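Local coordinates for salivary nitrophorin (Cimex lectularius, PDB 2IMQ), which carries nitric oxide on a heme in bed bug saliva and releases it into the victim during feeding, which widens the blood vessels, at residues 141-144 with 150-153; 199-204 with 208-213; 39-44 with 167-172; 79-84 with 104-109. One frame throughout, in Å; residues are numbered along the deposited sequence.

Contact 1: 141-144 with 150-153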
loop_
_atom_site.group_PDB
_atom_site.type_symbol
_atom_site.label_atom_id
_atom_site.label_comp_id
_atom_site.label_asym_id
_atom_site.label_seq_id
_atom_site.Cartn_x
_atom_site.Cartn_y
_atom_site.Cartn_z
ATOM N N VAL A 141 2.605 -7.620 -20.949
ATOM C CA VAL A 141 1.584 -8.547 -21.240
ATOM C C VAL A 141 1.262 -9.154 -19.909
ATOM O O VAL A 141 2.193 -9.439 -19.157
ATOM C CB VAL A 141 2.206 -9.662 -22.181
ATOM C CG1 VAL A 141 1.279 -10.803 -22.359
ATOM C CG2 VAL A 141 2.684 -9.061 -23.547
ATOM N N THR A 142 -0.011 -9.437 -19.637
ATOM C CA THR A 142 -0.507 -9.742 -18.344
ATOM C C THR A 142 -1.684 -10.741 -18.419
ATOM O O THR A 142 -2.385 -10.786 -19.461
ATOM C CB THR A 142 -0.990 -8.429 -17.662
ATOM O OG1 THR A 142 -1.960 -7.720 -18.481
ATOM C CG2 THR A 142 0.116 -7.308 -17.536
ATOM N N SER A 143 -2.028 -11.445 -17.331
ATOM C CA SER A 143 -3.245 -12.253 -17.311
ATOM C C SER A 143 -4.544 -11.477 -17.498
ATOM O O SER A 143 -5.578 -11.993 -17.970
ATOM C CB SER A 143 -3.400 -13.030 -15.987
ATOM O OG SER A 143 -3.670 -12.151 -14.905
ATOM N N THR A 144 -4.506 -10.182 -17.241
ATOM C CA THR A 144 -5.683 -9.360 -17.402
ATOM C C THR A 144 -5.764 -8.669 -18.762
ATOM O O THR A 144 -6.774 -8.070 -19.089
ATOM C CB THR A 144 -5.712 -8.285 -16.276
ATOM O OG1 THR A 144 -4.656 -7.347 -16.459
ATOM C CG2 THR A 144 -5.537 -8.901 -14.885
ATOM N N TYR A 150 -3.101 -5.947 -10.818
ATOM C CA TYR A 150 -4.001 -6.928 -10.268
ATOM C C TYR A 150 -3.648 -8.317 -10.832
ATOM O O TYR A 150 -3.322 -8.450 -12.018
ATOM C CB TYR A 150 -5.455 -6.648 -10.628
ATOM C CG TYR A 150 -6.438 -7.606 -9.997
ATOM C CD1 TYR A 150 -6.852 -7.405 -8.724
ATOM C CD2 TYR A 150 -6.935 -8.699 -10.693
ATOM C CE1 TYR A 150 -7.722 -8.278 -8.120
ATOM C CE2 TYR A 150 -7.806 -9.565 -10.115
ATOM C CZ TYR A 150 -8.238 -9.350 -8.830
ATOM O OH TYR A 150 -9.101 -10.236 -8.204
ATOM N N ASP A 151 -3.708 -9.333 -9.984
ATOM C CA ASP A 151 -3.719 -10.702 -10.420
ATOM C C ASP A 151 -4.598 -11.433 -9.418
ATOM O O ASP A 151 -4.561 -11.180 -8.205
ATOM C CB ASP A 151 -2.284 -11.224 -10.375
ATOM C CG ASP A 151 -2.109 -12.599 -11.009
ATOM O OD1 ASP A 151 -2.562 -13.577 -10.408
ATOM O OD2 ASP A 151 -1.511 -12.741 -12.091
ATOM N N THR A 152 -5.343 -12.423 -9.904
ATOM C CA THR A 152 -6.330 -13.082 -9.018
ATOM C C THR A 152 -5.608 -13.850 -7.935
ATOM O O THR A 152 -6.165 -14.050 -6.884
ATOM C CB THR A 152 -7.246 -14.009 -9.802
ATOM O OG1 THR A 152 -6.425 -14.868 -10.576
ATOM C CG2 THR A 152 -8.089 -13.234 -10.745
ATOM N N ARG A 153 -4.371 -14.285 -8.180
ATOM C CA ARG A 153 -3.590 -15.012 -7.188
ATOM C C ARG A 153 -3.223 -14.188 -5.977
ATOM O O ARG A 153 -2.856 -14.709 -4.948
ATOM C CB ARG A 153 -2.301 -15.535 -7.810
ATOM C CG ARG A 153 -2.529 -16.637 -8.881
ATOM C CD ARG A 153 -1.254 -16.969 -9.576
ATOM N NE ARG A 153 -0.895 -15.948 -10.566
ATOM C CZ ARG A 153 0.213 -15.964 -11.308
ATOM N NH1 ARG A 153 1.060 -16.979 -11.210
ATOM N NH2 ARG A 153 0.463 -14.994 -12.169
HETATM O O HOH W 1 -5.335 -12.258 -12.917
HETATM O O HOH W 2 -2.565 -7.091 -14.859
#
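The methyl CG2 of T144 lies at the edge of the Y150 ring, near its plane, and 3.7 Å from the carbonyl O of Y150. CG2 stands anti to the carbonyl carbon of T144 (chi1, measured to OG1, is 68°), and this turns it toward the tyrosine. The hydroxyl OG1 bonds to T146. A water 2.6 Å from T144 OG1 accepts from it and donates to Y150 O. One residue back, S143 OG comes within 3.6 Å of D151 OD2. S143 OG also reaches a second water, which accepts from T152 N at 3.0 Å. The two segments are therefore joined by waters, with no direct hydrogen bond across.

D151 is held from its own side. OD1 accepts from R153 N with its anti lone pair, which makes an Asx turn. R153 then grips the carboxylate side-on. In this salt bridge R153 NE meets D151 OD1 at 2.9 Å and R153 NH2 meets D151 OD2 at 3.0 Å. Both oxygens lie in the guanidinium plane, but the arginine nitrogens stand 33° and 39° out of the carboxylate plane. The two bonds fix the rotation of the carboxylate.

Both segments belong to the long loop between strands 127-135 and 165-169. Y150 is buried, edge-to-face with F210 and against W168 of strand 165-169, and its OH bonds to D155. L209, in the loop after helix 201-206, touches both T144 and Y150.

Contact 2: 199-204 with 208-213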
loop_
_atom_site.group_PDB
_atom_site.type_symbol
_atom_site.label_atom_id
_atom_site.label_comp_id
_atom_site.label_asym_id
_atom_site.label_seq_id
_atom_site.Cartn_x
_atom_site.Cartn_y
_atom_site.Cartn_z
ATOM N N ASP A 199 -10.088 8.925 -12.913
ATOM C CA ASP A 199 -9.223 7.928 -12.387
ATOM C C ASP A 199 -9.640 6.545 -12.899
ATOM O O ASP A 199 -10.803 6.231 -13.054
ATOM C CB ASP A 199 -9.254 7.984 -10.840
ATOM C CG ASP A 199 -8.443 6.886 -10.238
ATOM O OD1 ASP A 199 -7.191 7.020 -10.130
ATOM O OD2 ASP A 199 -9.010 5.850 -9.775
ATOM N N GLN A 200 -8.621 5.714 -13.118
ATOM C CA GLN A 200 -8.840 4.388 -13.764
ATOM C C GLN A 200 -9.286 3.269 -12.829
ATOM O O GLN A 200 -9.606 2.206 -13.298
ATOM C CB GLN A 200 -7.583 3.992 -14.522
ATOM C CG GLN A 200 -7.303 4.847 -15.734
ATOM C CD GLN A 200 -5.956 4.683 -16.310
ATOM O OE1 GLN A 200 -4.973 4.434 -15.610
ATOM N NE2 GLN A 200 -5.863 4.946 -17.612
ATOM N N LEU A 201 -9.372 3.488 -11.520
ATOM C CA LEU A 201 -9.762 2.378 -10.652
ATOM C C LEU A 201 -11.144 1.895 -11.034
ATOM O O LEU A 201 -11.397 0.691 -11.098
ATOM C CB LEU A 201 -9.658 2.764 -9.184
ATOM C CG LEU A 201 -10.014 1.608 -8.218
ATOM C CD1 LEU A 201 -9.061 0.456 -8.392
ATOM C CD2 LEU A 201 -9.958 2.159 -6.803
ATOM N N LYS A 202 -12.084 2.792 -11.300
ATOM C CA LYS A 202 -13.417 2.349 -11.684
ATOM C C LYS A 202 -13.439 1.585 -12.983
ATOM O O LYS A 202 -14.262 0.714 -13.167
ATOM C CB LYS A 202 -14.354 3.551 -11.789
ATOM C CG LYS A 202 -14.003 4.539 -12.832
ATOM C CD LYS A 202 -15.043 5.708 -12.944
ATOM C CE LYS A 202 -14.935 6.647 -11.794
ATOM N NZ LYS A 202 -13.551 7.138 -11.378
ATOM N N LYS A 203 -12.524 1.927 -13.879
ATOM C CA LYS A 203 -12.364 1.180 -15.159
ATOM C C LYS A 203 -11.827 -0.207 -14.915
ATOM O O LYS A 203 -12.349 -1.177 -15.474
ATOM C CB LYS A 203 -11.443 1.929 -16.094
ATOM C CG LYS A 203 -11.932 3.324 -16.473
ATOM C CD LYS A 203 -10.904 3.939 -17.483
ATOM C CE LYS A 203 -11.249 5.305 -17.896
ATOM N NZ LYS A 203 -12.417 5.152 -18.793
ATOM N N ALA A 204 -10.838 -0.330 -14.049
ATOM C CA ALA A 204 -10.348 -1.626 -13.639
ATOM C C ALA A 204 -11.463 -2.463 -13.029
ATOM O O ALA A 204 -11.635 -3.622 -13.391
ATOM C CB ALA A 204 -9.195 -1.442 -12.678
ATOM N N LYS A 208 -13.640 -6.150 -13.950
ATOM C CA LYS A 208 -13.597 -7.193 -12.936
ATOM C C LYS A 208 -12.251 -7.397 -12.248
ATOM O O LYS A 208 -11.905 -8.463 -11.717
ATOM C CB LYS A 208 -14.222 -8.529 -13.468
ATOM C CG LYS A 208 -15.606 -8.334 -14.066
ATOM C CD LYS A 208 -16.517 -7.646 -13.090
ATOM C CE LYS A 208 -17.960 -7.681 -13.451
ATOM N NZ LYS A 208 -18.753 -6.945 -12.423
ATOM N N LEU A 209 -11.517 -6.309 -12.174
ATOM C CA LEU A 209 -10.296 -6.286 -11.378
ATOM C C LEU A 209 -10.665 -5.515 -10.099
ATOM O O LEU A 209 -11.540 -4.632 -10.061
ATOM C CB LEU A 209 -9.206 -5.622 -12.202
ATOM C CG LEU A 209 -8.976 -6.119 -13.666
ATOM C CD1 LEU A 209 -7.814 -5.384 -14.321
ATOM C CD2 LEU A 209 -8.734 -7.596 -13.789
ATOM N N PHE A 210 -10.055 -5.910 -9.009
ATOM C CA PHE A 210 -10.290 -5.252 -7.727
ATOM C C PHE A 210 -11.781 -5.315 -7.371
ATOM O O PHE A 210 -12.292 -4.393 -6.709
ATOM C CB PHE A 210 -9.732 -3.814 -7.684
ATOM C CG PHE A 210 -8.264 -3.715 -7.951
ATOM C CD1 PHE A 210 -7.788 -3.182 -9.152
ATOM C CD2 PHE A 210 -7.354 -4.138 -7.025
ATOM C CE1 PHE A 210 -6.428 -3.123 -9.360
ATOM C CE2 PHE A 210 -6.018 -4.047 -7.267
ATOM C CZ PHE A 210 -5.569 -3.569 -8.420
ATOM N N ASP A 211 -12.451 -6.423 -7.796
ATOM C CA ASP A 211 -13.874 -6.650 -7.609
ATOM C C ASP A 211 -14.219 -6.539 -6.149
ATOM O O ASP A 211 -13.705 -7.325 -5.381
ATOM C CB ASP A 211 -14.321 -8.041 -8.132
ATOM C CG ASP A 211 -15.793 -8.132 -8.323
ATOM O OD1 ASP A 211 -16.243 -8.872 -9.208
ATOM O OD2 ASP A 211 -16.608 -7.457 -7.651
ATOM N N GLY A 212 -15.093 -5.587 -5.733
ATOM C CA GLY A 212 -15.536 -5.549 -4.344
ATOM C C GLY A 212 -14.606 -4.899 -3.342
ATOM O O GLY A 212 -14.908 -4.887 -2.156
ATOM N N TRP A 213 -13.477 -4.398 -3.820
ATOM C CA TRP A 213 -12.517 -3.713 -2.983
ATOM C C TRP A 213 -12.908 -2.261 -2.898
ATOM O O TRP A 213 -13.387 -1.664 -3.875
ATOM C CB TRP A 213 -11.136 -3.869 -3.533
ATOM C CG TRP A 213 -10.519 -5.241 -3.444
ATOM C CD1 TRP A 213 -10.720 -6.285 -4.294
ATOM C CD2 TRP A 213 -9.597 -5.688 -2.460
ATOM N NE1 TRP A 213 -10.010 -7.376 -3.874
ATOM C CE2 TRP A 213 -9.292 -7.021 -2.749
ATOM C CE3 TRP A 213 -8.977 -5.074 -1.367
ATOM C CZ2 TRP A 213 -8.372 -7.746 -2.020
ATOM C CZ3 TRP A 213 -8.112 -5.787 -0.599
ATOM C CH2 TRP A 213 -7.771 -7.114 -0.928
#
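A204 CB and L201 CD1 form a shallow notch on helix 201-206, and the CD1 corner of the F210 ring sits in it. A204 CB lies at the edge of the ring, near its plane, 4.2 Å from F210 CD1. On its other flank A204 CB meets L209 CB, also at 4.2 Å. L201, one turn earlier on the helix, makes the second wall. Its CG is anti to the backbone N (chi1 -178°), which carries L201 CD1 out to F210 CD1 at 3.9 Å. The two side chains cross at about a right angle.

The return of the chain is a Schellman motif. K208, with positive phi, is its C-prime residue, and K208 N bonds to K205 O. L209 N donates to A204 O at 3.0 Å, from 37° above the carbonyl plane. L209 CB lies 3.4 Å from A204 O. A type II turn from F210 to W213 follows, and W213 packs on L246 and K248 of strand 243-248. At the other end of the helix, D199 OD2 caps L201 N at 3.0 Å, and D199 OD1 makes a salt bridge to R244.

The chemistry is divided. Apolar groups fill the buried side, where F210 also packs on L246, while K202 and K208 point away from the contact. The Schellman bonds end the helix, and contacts between carbon atoms hold the chain that follows against it.

Contact 3: 39-44 with 167-172. With HEM (protoporphyrin IX containing Fe), chain B.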
loop_
_atom_site.group_PDB
_atom_site.type_symbol
_atom_site.label_atom_id
_atom_site.label_comp_id
_atom_site.label_asym_id
_atom_site.label_seq_id
_atom_site.Cartn_x
_atom_site.Cartn_y
_atom_site.Cartn_z
ATOM N N VAL A 39 -1.692 -3.272 14.155
ATOM C CA VAL A 39 -0.997 -3.826 13.004
ATOM C C VAL A 39 -0.500 -2.667 12.140
ATOM O O VAL A 39 -1.215 -1.673 11.972
ATOM C CB VAL A 39 -1.962 -4.714 12.164
ATOM C CG1 VAL A 39 -1.262 -5.206 10.932
ATOM C CG2 VAL A 39 -2.509 -5.797 13.081
ATOM N N ILE A 40 0.716 -2.806 11.653
ATOM C CA ILE A 40 1.259 -1.831 10.682
ATOM C C ILE A 40 1.821 -2.560 9.490
ATOM O O ILE A 40 2.559 -3.549 9.631
ATOM C CB ILE A 40 2.422 -1.026 11.332
ATOM C CG1 ILE A 40 1.966 -0.217 12.547
ATOM C CG2 ILE A 40 3.027 -0.078 10.351
ATOM C CD1 ILE A 40 3.130 0.399 13.351
ATOM N N ALA A 41 1.460 -2.106 8.288
ATOM C CA ALA A 41 1.996 -2.679 7.073
ATOM C C ALA A 41 2.654 -1.564 6.250
ATOM O O ALA A 41 2.084 -0.468 6.152
ATOM C CB ALA A 41 0.939 -3.350 6.279
ATOM N N VAL A 42 3.822 -1.862 5.726
ATOM C CA VAL A 42 4.618 -0.949 4.909
ATOM C C VAL A 42 4.927 -1.559 3.557
ATOM O O VAL A 42 5.532 -2.621 3.499
ATOM C CB VAL A 42 5.971 -0.636 5.618
ATOM C CG1 VAL A 42 6.788 0.365 4.801
ATOM C CG2 VAL A 42 5.689 -0.115 7.069
ATOM N N ALA A 43 4.535 -0.907 2.481
ATOM C CA ALA A 43 4.770 -1.427 1.146
ATOM C C ALA A 43 5.552 -0.359 0.377
ATOM O O ALA A 43 5.228 0.840 0.389
ATOM C CB ALA A 43 3.475 -1.738 0.402
ATOM N N VAL A 44 6.548 -0.807 -0.333
ATOM C CA VAL A 44 7.307 0.064 -1.220
ATOM C C VAL A 44 7.436 -0.552 -2.597
ATOM O O VAL A 44 7.383 -1.773 -2.766
ATOM C CB VAL A 44 8.701 0.402 -0.711
ATOM C CG1 VAL A 44 8.614 1.269 0.422
ATOM C CG2 VAL A 44 9.491 -0.819 -0.379
ATOM N N PHE A 167 -6.268 -6.034 2.949
ATOM C CA PHE A 167 -5.732 -4.719 2.515
ATOM C C PHE A 167 -4.819 -4.911 1.324
ATOM O O PHE A 167 -4.045 -5.853 1.282
ATOM C CB PHE A 167 -4.967 -4.088 3.689
ATOM C CG PHE A 167 -5.848 -3.915 4.909
ATOM C CD1 PHE A 167 -5.921 -4.898 5.889
ATOM C CD2 PHE A 167 -6.660 -2.800 5.042
ATOM C CE1 PHE A 167 -6.790 -4.735 6.968
ATOM C CE2 PHE A 167 -7.530 -2.649 6.113
ATOM C CZ PHE A 167 -7.585 -3.643 7.071
ATOM N N TRP A 168 -4.895 -4.004 0.372
ATOM C CA TRP A 168 -4.053 -4.054 -0.791
ATOM C C TRP A 168 -3.508 -2.642 -0.900
ATOM O O TRP A 168 -4.253 -1.667 -1.036
ATOM C CB TRP A 168 -4.884 -4.381 -2.026
ATOM C CG TRP A 168 -4.126 -4.781 -3.258
ATOM C CD1 TRP A 168 -3.011 -4.244 -3.772
ATOM C CD2 TRP A 168 -4.451 -5.870 -4.088
ATOM N NE1 TRP A 168 -2.620 -4.911 -4.908
ATOM C CE2 TRP A 168 -3.506 -5.924 -5.123
ATOM C CE3 TRP A 168 -5.501 -6.814 -4.090
ATOM C CZ2 TRP A 168 -3.550 -6.873 -6.096
ATOM C CZ3 TRP A 168 -5.525 -7.760 -5.088
ATOM C CH2 TRP A 168 -4.560 -7.779 -6.056
ATOM N N ILE A 169 -2.196 -2.548 -0.827
ATOM C CA ILE A 169 -1.484 -1.257 -0.708
ATOM C C ILE A 169 -0.319 -1.202 -1.670
ATOM O O ILE A 169 0.421 -2.168 -1.818
ATOM C CB ILE A 169 -0.992 -1.012 0.733
ATOM C CG1 ILE A 169 -0.129 -2.166 1.253
ATOM C CG2 ILE A 169 -2.202 -0.763 1.632
ATOM C CD1 ILE A 169 0.493 -1.819 2.645
ATOM N N GLY A 170 -0.179 -0.062 -2.329
ATOM C CA GLY A 170 0.903 0.143 -3.260
ATOM C C GLY A 170 0.402 0.975 -4.413
ATOM O O GLY A 170 -0.737 1.455 -4.442
ATOM N N ASP A 171 1.297 1.137 -5.363
ATOM C CA ASP A 171 0.987 1.815 -6.604
ATOM C C ASP A 171 0.375 0.772 -7.532
ATOM O O ASP A 171 1.077 -0.161 -7.987
ATOM C CB ASP A 171 2.217 2.461 -7.203
ATOM C CG ASP A 171 1.978 3.116 -8.534
ATOM O OD1 ASP A 171 0.830 3.018 -9.049
ATOM O OD2 ASP A 171 2.945 3.733 -9.037
ATOM N N LEU A 172 -0.923 0.877 -7.764
ATOM C CA LEU A 172 -1.686 -0.071 -8.558
ATOM C C LEU A 172 -1.525 0.078 -10.078
ATOM O O LEU A 172 -2.132 -0.652 -10.824
ATOM C CB LEU A 172 -3.150 0.028 -8.217
ATOM C CG LEU A 172 -3.549 -0.087 -6.726
ATOM C CD1 LEU A 172 -5.035 0.099 -6.561
ATOM C CD2 LEU A 172 -3.112 -1.375 -6.086
HETATM C CHA HEM B . 14.038 -3.984 4.701
HETATM C CHB HEM B . 11.288 -0.025 4.184
HETATM C CHC HEM B . 14.101 1.443 0.564
HETATM C CHD HEM B . 16.658 -2.574 0.809
HETATM C C1A HEM B . 13.067 -3.049 4.918
HETATM C C2A HEM B . 12.061 -3.074 5.953
HETATM C C3A HEM B . 11.285 -1.976 5.765
HETATM C C4A HEM B . 11.799 -1.233 4.650
HETATM C CMA HEM B . 10.111 -1.560 6.632
HETATM C CAA HEM B . 11.881 -4.128 7.070
HETATM C CBA HEM B . 12.627 -3.502 8.279
HETATM C CGA HEM B . 12.635 -4.442 9.475
HETATM O O1A HEM B . 13.443 -5.370 9.488
HETATM O O2A HEM B . 11.875 -4.224 10.451
HETATM C C1B HEM B . 11.829 0.708 3.175
HETATM C C2B HEM B . 11.339 1.990 2.729
HETATM C C3B HEM B . 12.109 2.413 1.734
HETATM C C4B HEM B . 13.124 1.413 1.524
HETATM C CMB HEM B . 10.150 2.557 3.421
HETATM C CAB HEM B . 12.006 3.687 0.910
HETATM C CBB HEM B . 11.344 4.758 1.368
HETATM C C1C HEM B . 15.086 0.536 0.299
HETATM C C2C HEM B . 16.063 0.591 -0.759
HETATM C C3C HEM B . 16.806 -0.505 -0.633
HETATM C C4C HEM B . 16.247 -1.331 0.391
HETATM C CMC HEM B . 16.339 1.772 -1.696
HETATM C CAC HEM B . 18.001 -0.891 -1.493
HETATM C CBC HEM B . 17.899 -1.058 -2.810
HETATM C C1D HEM B . 16.146 -3.327 1.842
HETATM C C2D HEM B . 16.594 -4.662 2.159
HETATM C C3D HEM B . 15.819 -5.080 3.366
HETATM C C4D HEM B . 14.936 -3.986 3.674
HETATM C CMD HEM B . 17.680 -5.465 1.443
HETATM C CAD HEM B . 15.974 -6.452 4.045
HETATM C CBD HEM B . 17.345 -6.440 4.703
HETATM C CGD HEM B . 17.469 -7.575 5.671
HETATM O O1D HEM B . 18.579 -7.684 6.287
HETATM O O2D HEM B . 16.470 -8.340 5.805
HETATM N NA HEM B . 12.907 -1.908 4.140
HETATM N NB HEM B . 12.906 0.369 2.403
HETATM N NC HEM B . 15.209 -0.654 0.952
HETATM N ND HEM B . 15.151 -2.980 2.748
HETATM FE FE HEM B . 14.143 -1.230 2.645
#
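I169 packs between the two sheets of the beta-sandwich, the DNase I-like fold, and meets A41 and A43 of the facing sheet. Its CB points toward strand 39-46. From there CG1 takes the position between the backbone N and the carbonyl carbon (chi1 55°). This aims the longer branch at the opposite strand. I169 CG1 comes to 3.7 Å from A43 CB. The chain runs on extended (chi2 173°), and I169 CD1 at the tip touches two methyls, A43 CB at 3.7 Å and A41 CB at 4.0 Å. One isoleucine thus spans two alanines that sit two residues apart on the same face of their strand. Their small side chains are consistent with the close approach here, where A43 CA and G170 CA are 6.1 Å apart.

No hydrogen bond crosses the interface, and the contact is purely apolar. Its centre lies about 2 Å from the centre of the chain. F131 and T133 of strand 127-135 pack on the same alanine face, F131 on A41 and T133 on A43. After I169 the chain turns a corner at G170. D171 follows, and its carboxylate binds R175 and N15.

The other face of strand 39-46 looks toward the heme, and V42 and V44 point that way. V44 belongs to the heme pocket: its CG1 lies 3.6 Å from the heme methyl CMB and 3.6 Å from the ring carbon C2B.

Contact 4: 79-84 with 104-109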
loop_
_atom_site.group_PDB
_atom_site.type_symbol
_atom_site.label_atom_id
_atom_site.label_comp_id
_atom_site.label_asym_id
_atom_site.label_seq_id
_atom_site.Cartn_x
_atom_site.Cartn_y
_atom_site.Cartn_z
ATOM N N THR A 79 9.334 -9.024 3.128
ATOM C CA THR A 79 9.555 -9.721 1.898
ATOM C C THR A 79 10.017 -8.694 0.895
ATOM O O THR A 79 9.357 -7.672 0.739
ATOM C CB THR A 79 8.275 -10.354 1.394
ATOM O OG1 THR A 79 7.759 -11.239 2.374
ATOM C CG2 THR A 79 8.541 -11.176 0.149
ATOM N N ILE A 80 11.113 -8.937 0.208
ATOM C CA ILE A 80 11.550 -8.094 -0.885
ATOM C C ILE A 80 11.801 -8.859 -2.172
ATOM O O ILE A 80 12.267 -10.027 -2.186
ATOM C CB ILE A 80 12.783 -7.234 -0.515
ATOM C CG1 ILE A 80 13.990 -8.118 -0.212
ATOM C CG2 ILE A 80 12.450 -6.287 0.631
ATOM C CD1 ILE A 80 15.280 -7.332 0.082
ATOM N N THR A 81 11.490 -8.183 -3.256
ATOM C CA THR A 81 11.862 -8.606 -4.606
ATOM C C THR A 81 12.721 -7.510 -5.210
ATOM O O THR A 81 13.134 -6.574 -4.517
ATOM C CB THR A 81 10.640 -8.906 -5.477
ATOM O OG1 THR A 81 9.928 -7.689 -5.735
ATOM C CG2 THR A 81 9.657 -9.814 -4.791
ATOM N N GLU A 82 13.013 -7.578 -6.490
ATOM C CA GLU A 82 13.762 -6.486 -7.054
ATOM C C GLU A 82 13.000 -5.144 -7.043
ATOM O O GLU A 82 13.646 -4.106 -6.937
ATOM C CB GLU A 82 14.252 -6.827 -8.459
ATOM C CG GLU A 82 15.653 -7.427 -8.461
ATOM C CD GLU A 82 16.686 -6.395 -8.066
ATOM O OE1 GLU A 82 16.936 -5.459 -8.865
ATOM O OE2 GLU A 82 17.219 -6.490 -6.951
ATOM N N THR A 83 11.666 -5.193 -7.125
ATOM C CA THR A 83 10.881 -3.992 -7.303
ATOM C C THR A 83 9.880 -3.740 -6.220
ATOM O O THR A 83 9.243 -2.690 -6.247
ATOM C CB THR A 83 10.119 -4.007 -8.635
ATOM O OG1 THR A 83 9.186 -5.097 -8.624
ATOM C CG2 THR A 83 11.079 -4.190 -9.806
ATOM N N MET A 84 9.696 -4.672 -5.297
ATOM C CA MET A 84 8.659 -4.539 -4.256
ATOM C C MET A 84 9.224 -4.903 -2.876
ATOM O O MET A 84 10.091 -5.743 -2.748
ATOM C CB MET A 84 7.464 -5.440 -4.481
ATOM C CG MET A 84 6.638 -5.167 -5.752
ATOM S SD MET A 84 5.373 -6.335 -5.984
ATOM C CE MET A 84 6.356 -7.600 -6.711
ATOM N N THR A 104 3.403 -16.171 3.630
ATOM C CA THR A 104 3.591 -15.187 2.547
ATOM C C THR A 104 3.766 -15.906 1.233
ATOM O O THR A 104 4.409 -16.974 1.175
ATOM C CB THR A 104 4.832 -14.355 2.818
ATOM O OG1 THR A 104 4.581 -13.478 3.921
ATOM C CG2 THR A 104 5.144 -13.403 1.668
ATOM N N ILE A 105 3.141 -15.399 0.180
ATOM C CA ILE A 105 3.419 -15.833 -1.157
ATOM C C ILE A 105 3.941 -14.666 -1.985
ATOM O O ILE A 105 3.649 -13.493 -1.720
ATOM C CB ILE A 105 2.144 -16.437 -1.868
ATOM C CG1 ILE A 105 1.081 -15.369 -2.101
ATOM C CG2 ILE A 105 1.621 -17.705 -1.108
ATOM C CD1 ILE A 105 0.267 -15.607 -3.331
ATOM N N ILE A 106 4.753 -15.001 -2.953
ATOM C CA ILE A 106 5.182 -14.072 -3.954
ATOM C C ILE A 106 4.657 -14.606 -5.274
ATOM O O ILE A 106 4.791 -15.816 -5.575
ATOM C CB ILE A 106 6.720 -13.998 -3.987
ATOM C CG1 ILE A 106 7.273 -13.434 -2.688
ATOM C CG2 ILE A 106 7.166 -13.105 -5.070
ATOM C CD1 ILE A 106 8.775 -13.426 -2.583
ATOM N N VAL A 107 4.127 -13.694 -6.091
ATOM C CA VAL A 107 3.625 -14.011 -7.418
ATOM C C VAL A 107 4.437 -13.178 -8.392
ATOM O O VAL A 107 4.546 -11.943 -8.246
ATOM C CB VAL A 107 2.127 -13.689 -7.605
ATOM C CG1 VAL A 107 1.756 -13.812 -9.079
ATOM C CG2 VAL A 107 1.269 -14.610 -6.746
ATOM N N THR A 108 4.962 -13.776 -9.435
ATOM C CA THR A 108 5.610 -12.973 -10.443
ATOM C C THR A 108 5.056 -13.329 -11.790
ATOM O O THR A 108 4.740 -14.492 -12.051
ATOM C CB THR A 108 7.124 -13.067 -10.359
ATOM O OG1 THR A 108 7.530 -14.434 -10.373
ATOM C CG2 THR A 108 7.616 -12.550 -9.002
ATOM N N VAL A 109 4.934 -12.328 -12.651
ATOM C CA VAL A 109 4.177 -12.478 -13.872
ATOM C C VAL A 109 5.068 -12.417 -15.121
ATOM O O VAL A 109 4.633 -12.811 -16.221
ATOM C CB VAL A 109 3.005 -11.474 -13.929
ATOM C CG1 VAL A 109 2.026 -11.704 -12.763
ATOM C CG2 VAL A 109 3.493 -10.101 -13.843
#
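The two segments face each other without pairing, and even the nearest CA atoms, those of T79 and T104, are 8.1 Å apart. Side chains therefore make the whole contact. T79 and T104 meet end to end, and T79 OG1 lies 3.5 Å from the methyl CG2 of T104. That methyl is trans to the amide nitrogen of T104 (chi1, measured to OG1, is -71°), which sends it across the gap. Each hydroxyl has its polar partner elsewhere: T79 OG1 bonds to K77, and T104 OG1 to T120.

I106 covers the next part of the gap. It runs alongside T79, pointing the other way, with I106 CD1 3.5 Å and I106 CG1 3.8 Å from T79 CG2. The other branch, I106 CG2, lies 4.1 Å from T81 CG2. The single isoleucine thus touches both threonine methyls with separate branches.

T81 starts a tight turn into strand 84-91. T81 N donates to M84 O at 2.9 Å, and T81 OG1 receives weak bonds from T83 N and M84 N. M84 and T79 also pack on I118 of strand 116-124.

I80 points away from 104-109 and touches the heme. The contact itself is made by methyl and methylene groups and by one hydroxyl oxygen, T79 OG1, against the methyl of T104. The hydroxyls of T79, T81 and T104 bond elsewhere, so the joint between the two sheet edges rests on van der Waals contact.

In the fold
Contact 3 is the core of the sandwich. Contact 4 joins the same two sheets at their edges, is partly buried, and touches contact 3 through M84 and V44. Both are side-chain contacts without cross hydrogen bonds. The centres of contacts 1 and 2 lie about 18 and 16 Å from the centre of the chain, outside the sheets, contact 1 in a loop and contact 2 at a helix and the loop after it. Contact 1, partly buried, is bridged by waters beside a salt bridge within 150-153. Contact 2 is buried and has a helix-ending backbone bond. Y150, F210, W213 and W168 form an aromatic cluster that ties contacts 1 and 2 to contact 3. R153 packs on V107 and V109 of contact 4.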